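Local coordinates for extracellular solute-binding protein family 1 (Kribbella flavida, PDB 5IXP) that probably captures a solute outside the cell and delivers it to an ABC transporter for uptake, its ligand not being established, at residues 82-95 and 104-116. Numbering follows the deposited sequence.
Sequences HGADELKSRWLDWK and GRIIGYGTDIGPE. With FMT (formic acid), chain B.
Trp-91 and Tyr-109 lie with their planes only 16° apart yet offset until little of one ring covers the other, CH2 of Trp-91 meeting CD1 of Tyr-109 at 3.3 Å. One face of the indole carries CD of Arg-90 near its rim; Lys-88 O lies at its edge. There too NE1 donates to Gly-110 O (2.8 Å, N-H...O 154°), slightly out of the indole plane, which helps hold the ring's turn. The phenol edge receives Ala-84 CB, 3.8 Å from Tyr-109 CE1, and a water linking Tyr-109 OH to His-82 O. Leu-87 CD1 covers one face of the Arg-90 guanidinium, whose NE and NH1 grip a formate, probably from the crystallisation liquor, at its edge. Leu-92 CB lies over one face of Trp-94. Cutting Trp-91 back to an alanine is likely to leave Gly-110 O without its indole donor and open a gap beside Tyr-109.

Lys-95 starts extended (chi1 -178°) and bends at chi2, laying CE tightly over Gly-110 CA at 3.4 Å, where a side chain on Gly-110 would clash. Its NZ meets Asp-112 O almost head-on at 2.7 Å and also bonds Ser-273 O. Ile-113 wedges CG2 against Trp-94 CH2 (3.5 Å), while its CD1 meets Leu-92 CD1.

Thus short helical turns and loop, from helix 84-87 into helix 93-98, fit strand 108-121 of a periplasmic-binding-protein fold, with helices 284-294 and 335-344 and antiparallel strand 269-276 alongside.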
loop_
_atom_site.group_PDB
_atom_site.type_symbol
_atom_site.label_atom_id
_atom_site.label_comp_id
_atom_site.label_asym_id
_atom_site.label_seq_id
_atom_site.Cartn_x
_atom_site.Cartn_y
_atom_site.Cartn_z
ATOM N N HIS A 82 -26.830 -1.037 -3.559
ATOM C CA HIS A 82 -27.172 -0.936 -2.147
ATOM C C HIS A 82 -26.716 0.390 -1.554
ATOM O O HIS A 82 -26.455 0.476 -0.350
ATOM C CB HIS A 82 -26.573 -2.104 -1.362
ATOM C CG HIS A 82 -26.984 -3.435 -1.899
ATOM N ND1 HIS A 82 -28.139 -4.069 -1.502
ATOM C CD2 HIS A 82 -26.421 -4.228 -2.840
ATOM C CE1 HIS A 82 -28.262 -5.207 -2.161
ATOM N NE2 HIS A 82 -27.232 -5.326 -2.981
ATOM N N GLY A 83 -26.599 1.424 -2.381
ATOM C CA GLY A 83 -26.375 2.771 -1.893
ATOM C C GLY A 83 -24.964 3.302 -2.029
ATOM O O GLY A 83 -24.709 4.421 -1.574
ATOM N N ALA A 84 -24.045 2.556 -2.652
ATOM C CA ALA A 84 -22.668 3.027 -2.794
ATOM C C ALA A 84 -22.584 4.383 -3.486
ATOM O O ALA A 84 -21.688 5.181 -3.176
ATOM C CB ALA A 84 -21.837 2.014 -3.576
ATOM N N ASP A 85 -23.477 4.659 -4.440
ATOM C CA ASP A 85 -23.357 5.911 -5.185
ATOM C C ASP A 85 -23.567 7.118 -4.282
ATOM O O ASP A 85 -22.930 8.159 -4.489
ATOM C CB ASP A 85 -24.333 5.928 -6.360
ATOM C CG ASP A 85 -23.740 5.307 -7.613
ATOM O OD1 ASP A 85 -22.540 5.540 -7.893
ATOM O OD2 ASP A 85 -24.474 4.580 -8.317
ATOM N N GLU A 86 -24.433 6.995 -3.272
ATOM C CA GLU A 86 -24.569 8.053 -2.279
ATOM C C GLU A 86 -23.375 8.094 -1.324
ATOM O O GLU A 86 -23.002 9.174 -0.848
ATOM C CB GLU A 86 -25.866 7.871 -1.490
ATOM N N LEU A 87 -22.763 6.946 -1.029
ATOM C CA LEU A 87 -21.659 6.925 -0.072
ATOM C C LEU A 87 -20.321 7.321 -0.682
ATOM O O LEU A 87 -19.402 7.639 0.068
ATOM C CB LEU A 87 -21.502 5.536 0.544
ATOM C CG LEU A 87 -22.568 5.046 1.512
ATOM C CD1 LEU A 87 -22.161 3.670 2.034
ATOM C CD2 LEU A 87 -22.763 6.030 2.655
ATOM N N LYS A 88 -20.194 7.286 -2.013
ATOM C CA LYS A 88 -18.907 7.449 -2.692
ATOM C C LYS A 88 -18.044 8.573 -2.110
ATOM O O LYS A 88 -16.847 8.384 -1.845
ATOM C CB LYS A 88 -19.175 7.693 -4.183
ATOM C CG LYS A 88 -18.297 6.901 -5.121
ATOM C CD LYS A 88 -18.991 6.644 -6.462
ATOM C CE LYS A 88 -19.275 7.933 -7.227
ATOM N NZ LYS A 88 -19.883 7.659 -8.565
ATOM N N SER A 89 -18.648 9.746 -1.886
ATOM C CA SER A 89 -17.942 10.930 -1.393
ATOM C C SER A 89 -17.384 10.775 0.022
ATOM O O SER A 89 -16.626 11.648 0.471
ATOM C CB SER A 89 -18.894 12.111 -1.423
ATOM O OG SER A 89 -20.086 11.736 -0.763
ATOM N N ARG A 90 -17.766 9.719 0.740
ATOM C CA ARG A 90 -17.182 9.426 2.045
ATOM C C ARG A 90 -15.685 9.171 1.940
ATOM O O ARG A 90 -14.921 9.547 2.839
ATOM C CB ARG A 90 -17.904 8.208 2.649
ATOM C CG ARG A 90 -17.147 7.461 3.712
ATOM C CD ARG A 90 -17.697 6.043 3.911
ATOM N NE ARG A 90 -19.009 6.032 4.558
ATOM C CZ ARG A 90 -19.641 4.927 4.940
ATOM N NH1 ARG A 90 -20.822 5.013 5.535
ATOM N NH2 ARG A 90 -19.083 3.733 4.736
ATOM N N TRP A 91 -15.247 8.545 0.851
ATOM C CA TRP A 91 -13.872 8.096 0.682
ATOM C C TRP A 91 -13.074 9.047 -0.205
ATOM O O TRP A 91 -13.626 9.776 -1.032
ATOM C CB TRP A 91 -13.835 6.705 0.049
ATOM C CG TRP A 91 -14.256 5.557 0.930
ATOM C CD1 TRP A 91 -13.473 4.878 1.824
ATOM C CD2 TRP A 91 -15.541 4.931 0.967
ATOM N NE1 TRP A 91 -14.200 3.878 2.430
ATOM C CE2 TRP A 91 -15.470 3.884 1.916
ATOM C CE3 TRP A 91 -16.742 5.149 0.288
ATOM C CZ2 TRP A 91 -16.563 3.070 2.215
ATOM C CZ3 TRP A 91 -17.834 4.330 0.583
ATOM C CH2 TRP A 91 -17.733 3.305 1.542
ATOM N N LEU A 92 -11.750 9.011 -0.026
ATOM C CA LEU A 92 -10.839 9.534 -1.035
ATOM C C LEU A 92 -11.191 8.942 -2.393
ATOM O O LEU A 92 -11.451 7.741 -2.509
ATOM C CB LEU A 92 -9.393 9.185 -0.670
ATOM C CG LEU A 92 -8.862 9.859 0.593
ATOM C CD1 LEU A 92 -7.674 9.105 1.137
ATOM C CD2 LEU A 92 -8.496 11.331 0.289
ATOM N N ASP A 93 -11.207 9.791 -3.423
ATOM C CA ASP A 93 -11.655 9.325 -4.734
ATOM C C ASP A 93 -10.791 8.174 -5.252
ATOM O O ASP A 93 -11.311 7.219 -5.844
ATOM C CB ASP A 93 -11.697 10.486 -5.735
ATOM C CG ASP A 93 -10.383 11.277 -5.814
ATOM O OD1 ASP A 93 -10.344 12.245 -6.614
ATOM O OD2 ASP A 93 -9.402 10.963 -5.094
ATOM N N TRP A 94 -9.478 8.223 -5.008
ATOM C CA TRP A 94 -8.622 7.139 -5.487
ATOM C C TRP A 94 -8.881 5.827 -4.748
ATOM O O TRP A 94 -8.682 4.747 -5.321
ATOM C CB TRP A 94 -7.145 7.531 -5.387
ATOM C CG TRP A 94 -6.637 7.954 -4.027
ATOM C CD1 TRP A 94 -6.544 9.234 -3.546
ATOM C CD2 TRP A 94 -6.087 7.105 -3.012
ATOM N NE1 TRP A 94 -6.000 9.229 -2.283
ATOM C CE2 TRP A 94 -5.704 7.937 -1.934
ATOM C CE3 TRP A 94 -5.888 5.724 -2.905
ATOM C CZ2 TRP A 94 -5.132 7.437 -0.772
ATOM C CZ3 TRP A 94 -5.310 5.225 -1.747
ATOM C CH2 TRP A 94 -4.941 6.082 -0.693
ATOM N N LYS A 95 -9.317 5.888 -3.488
ATOM C CA LYS A 95 -9.669 4.660 -2.785
ATOM C C LYS A 95 -10.880 3.997 -3.431
ATOM O O LYS A 95 -10.891 2.779 -3.637
ATOM C CB LYS A 95 -9.932 4.949 -1.302
ATOM C CG LYS A 95 -10.260 3.694 -0.458
ATOM C CD LYS A 95 -9.013 2.852 -0.205
ATOM C CE LYS A 95 -9.315 1.652 0.703
ATOM N NZ LYS A 95 -8.098 0.816 1.005
ATOM N N GLY A 104 -17.861 0.642 -14.172
ATOM C CA GLY A 104 -18.440 1.451 -13.121
ATOM C C GLY A 104 -18.981 0.709 -11.916
ATOM O O GLY A 104 -19.464 1.360 -10.981
ATOM N N ARG A 105 -18.933 -0.621 -11.901
ATOM C CA ARG A 105 -19.427 -1.358 -10.744
ATOM C C ARG A 105 -18.456 -1.214 -9.577
ATOM O O ARG A 105 -17.238 -1.234 -9.762
ATOM C CB ARG A 105 -19.621 -2.831 -11.103
ATOM C CG ARG A 105 -20.789 -3.069 -12.060
ATOM C CD ARG A 105 -20.849 -4.523 -12.509
ATOM N NE ARG A 105 -19.785 -4.858 -13.453
ATOM C CZ ARG A 105 -19.495 -6.095 -13.843
ATOM N NH1 ARG A 105 -18.513 -6.307 -14.711
ATOM N NH2 ARG A 105 -20.174 -7.123 -13.349
ATOM N N ILE A 106 -18.995 -1.055 -8.373
ATOM C CA ILE A 106 -18.175 -0.865 -7.179
ATOM C C ILE A 106 -18.278 -2.138 -6.353
ATOM O O ILE A 106 -19.352 -2.466 -5.833
ATOM C CB ILE A 106 -18.611 0.365 -6.372
ATOM C CG1 ILE A 106 -18.465 1.630 -7.222
ATOM C CG2 ILE A 106 -17.790 0.478 -5.093
ATOM C CD1 ILE A 106 -19.037 2.865 -6.570
ATOM N N ILE A 107 -17.170 -2.872 -6.225
ATOM C CA ILE A 107 -17.236 -4.172 -5.568
ATOM C C ILE A 107 -16.666 -4.155 -4.163
ATOM O O ILE A 107 -16.749 -5.178 -3.468
ATOM C CB ILE A 107 -16.549 -5.271 -6.403
ATOM C CG1 ILE A 107 -15.043 -5.028 -6.522
ATOM C CG2 ILE A 107 -17.213 -5.387 -7.785
ATOM C CD1 ILE A 107 -14.285 -6.266 -7.044
ATOM N N GLY A 108 -16.115 -3.038 -3.708
ATOM C CA GLY A 108 -15.557 -2.979 -2.367
ATOM C C GLY A 108 -15.760 -1.635 -1.699
ATOM O O GLY A 108 -15.773 -0.583 -2.346
ATOM N N TYR A 109 -15.909 -1.690 -0.375
ATOM C CA TYR A 109 -15.896 -0.520 0.492
ATOM C C TYR A 109 -14.541 -0.429 1.188
ATOM O O TYR A 109 -14.121 -1.380 1.856
ATOM C CB TYR A 109 -17.006 -0.612 1.536
ATOM C CG TYR A 109 -18.401 -0.334 1.024
ATOM C CD1 TYR A 109 -18.614 0.540 -0.040
ATOM C CD2 TYR A 109 -19.510 -0.910 1.638
ATOM C CE1 TYR A 109 -19.897 0.833 -0.490
ATOM C CE2 TYR A 109 -20.802 -0.634 1.192
ATOM C CZ TYR A 109 -20.987 0.234 0.127
ATOM O OH TYR A 109 -22.272 0.511 -0.311
ATOM N N GLY A 110 -13.885 0.724 1.067
ATOM C CA GLY A 110 -12.505 0.836 1.517
ATOM C C GLY A 110 -12.359 0.892 3.034
ATOM O O GLY A 110 -13.096 1.598 3.733
ATOM N N THR A 111 -11.378 0.133 3.543
ATOM C CA THR A 111 -11.032 0.190 4.956
ATOM C C THR A 111 -9.857 1.147 5.128
ATOM O O THR A 111 -10.028 2.352 4.925
ATOM C CB THR A 111 -10.737 -1.210 5.518
ATOM O OG1 THR A 111 -9.555 -1.754 4.917
ATOM C CG2 THR A 111 -11.918 -2.149 5.231
ATOM N N ASP A 112 -8.668 0.654 5.488
ATOM C CA ASP A 112 -7.560 1.566 5.751
ATOM C C ASP A 112 -6.727 1.810 4.482
ATOM O O ASP A 112 -6.999 1.261 3.408
ATOM C CB ASP A 112 -6.697 1.038 6.900
ATOM C CG ASP A 112 -6.033 -0.302 6.584
ATOM O OD1 ASP A 112 -6.481 -1.004 5.654
ATOM O OD2 ASP A 112 -5.056 -0.660 7.283
ATOM N N ILE A 113 -5.709 2.673 4.604
ATOM C CA ILE A 113 -4.778 2.970 3.517
ATOM C C ILE A 113 -3.363 3.066 4.078
ATOM O O ILE A 113 -3.150 3.124 5.290
ATOM C CB ILE A 113 -5.128 4.279 2.766
ATOM C CG1 ILE A 113 -5.465 5.411 3.752
ATOM C CG2 ILE A 113 -6.257 4.038 1.762
ATOM C CD1 ILE A 113 -5.500 6.812 3.082
ATOM N N GLY A 114 -2.387 3.112 3.169
ATOM C CA GLY A 114 -1.006 3.312 3.540
ATOM C C GLY A 114 -0.402 4.508 2.831
ATOM O O GLY A 114 0.505 4.369 2.000
ATOM N N PRO A 115 -0.895 5.712 3.128
ATOM C CA PRO A 115 -0.332 6.902 2.472
ATOM C C PRO A 115 1.132 7.062 2.848
ATOM O O PRO A 115 1.524 6.839 3.995
ATOM C CB PRO A 115 -1.189 8.047 3.017
ATOM C CG PRO A 115 -1.583 7.575 4.385
ATOM C CD PRO A 115 -1.832 6.075 4.210
ATOM N N GLU A 116 1.953 7.421 1.865
ATOM C CA GLU A 116 3.395 7.309 2.004
ATOM C C GLU A 116 4.075 8.657 2.181
ATOM O O GLU A 116 3.741 9.634 1.503
ATOM C CB GLU A 116 3.998 6.609 0.795
ATOM C CG GLU A 116 3.569 5.145 0.697
ATOM C CD GLU A 116 4.149 4.479 -0.508
ATOM O OE1 GLU A 116 3.658 4.733 -1.624
ATOM O OE2 GLU A 116 5.106 3.708 -0.336
HETATM C C FMT B . -21.201 8.378 5.805
HETATM O O1 FMT B . -21.597 7.642 6.704
HETATM O O2 FMT B . -20.013 8.587 5.567
HETATM O O HOH W 1 -24.346 -0.371 1.335
#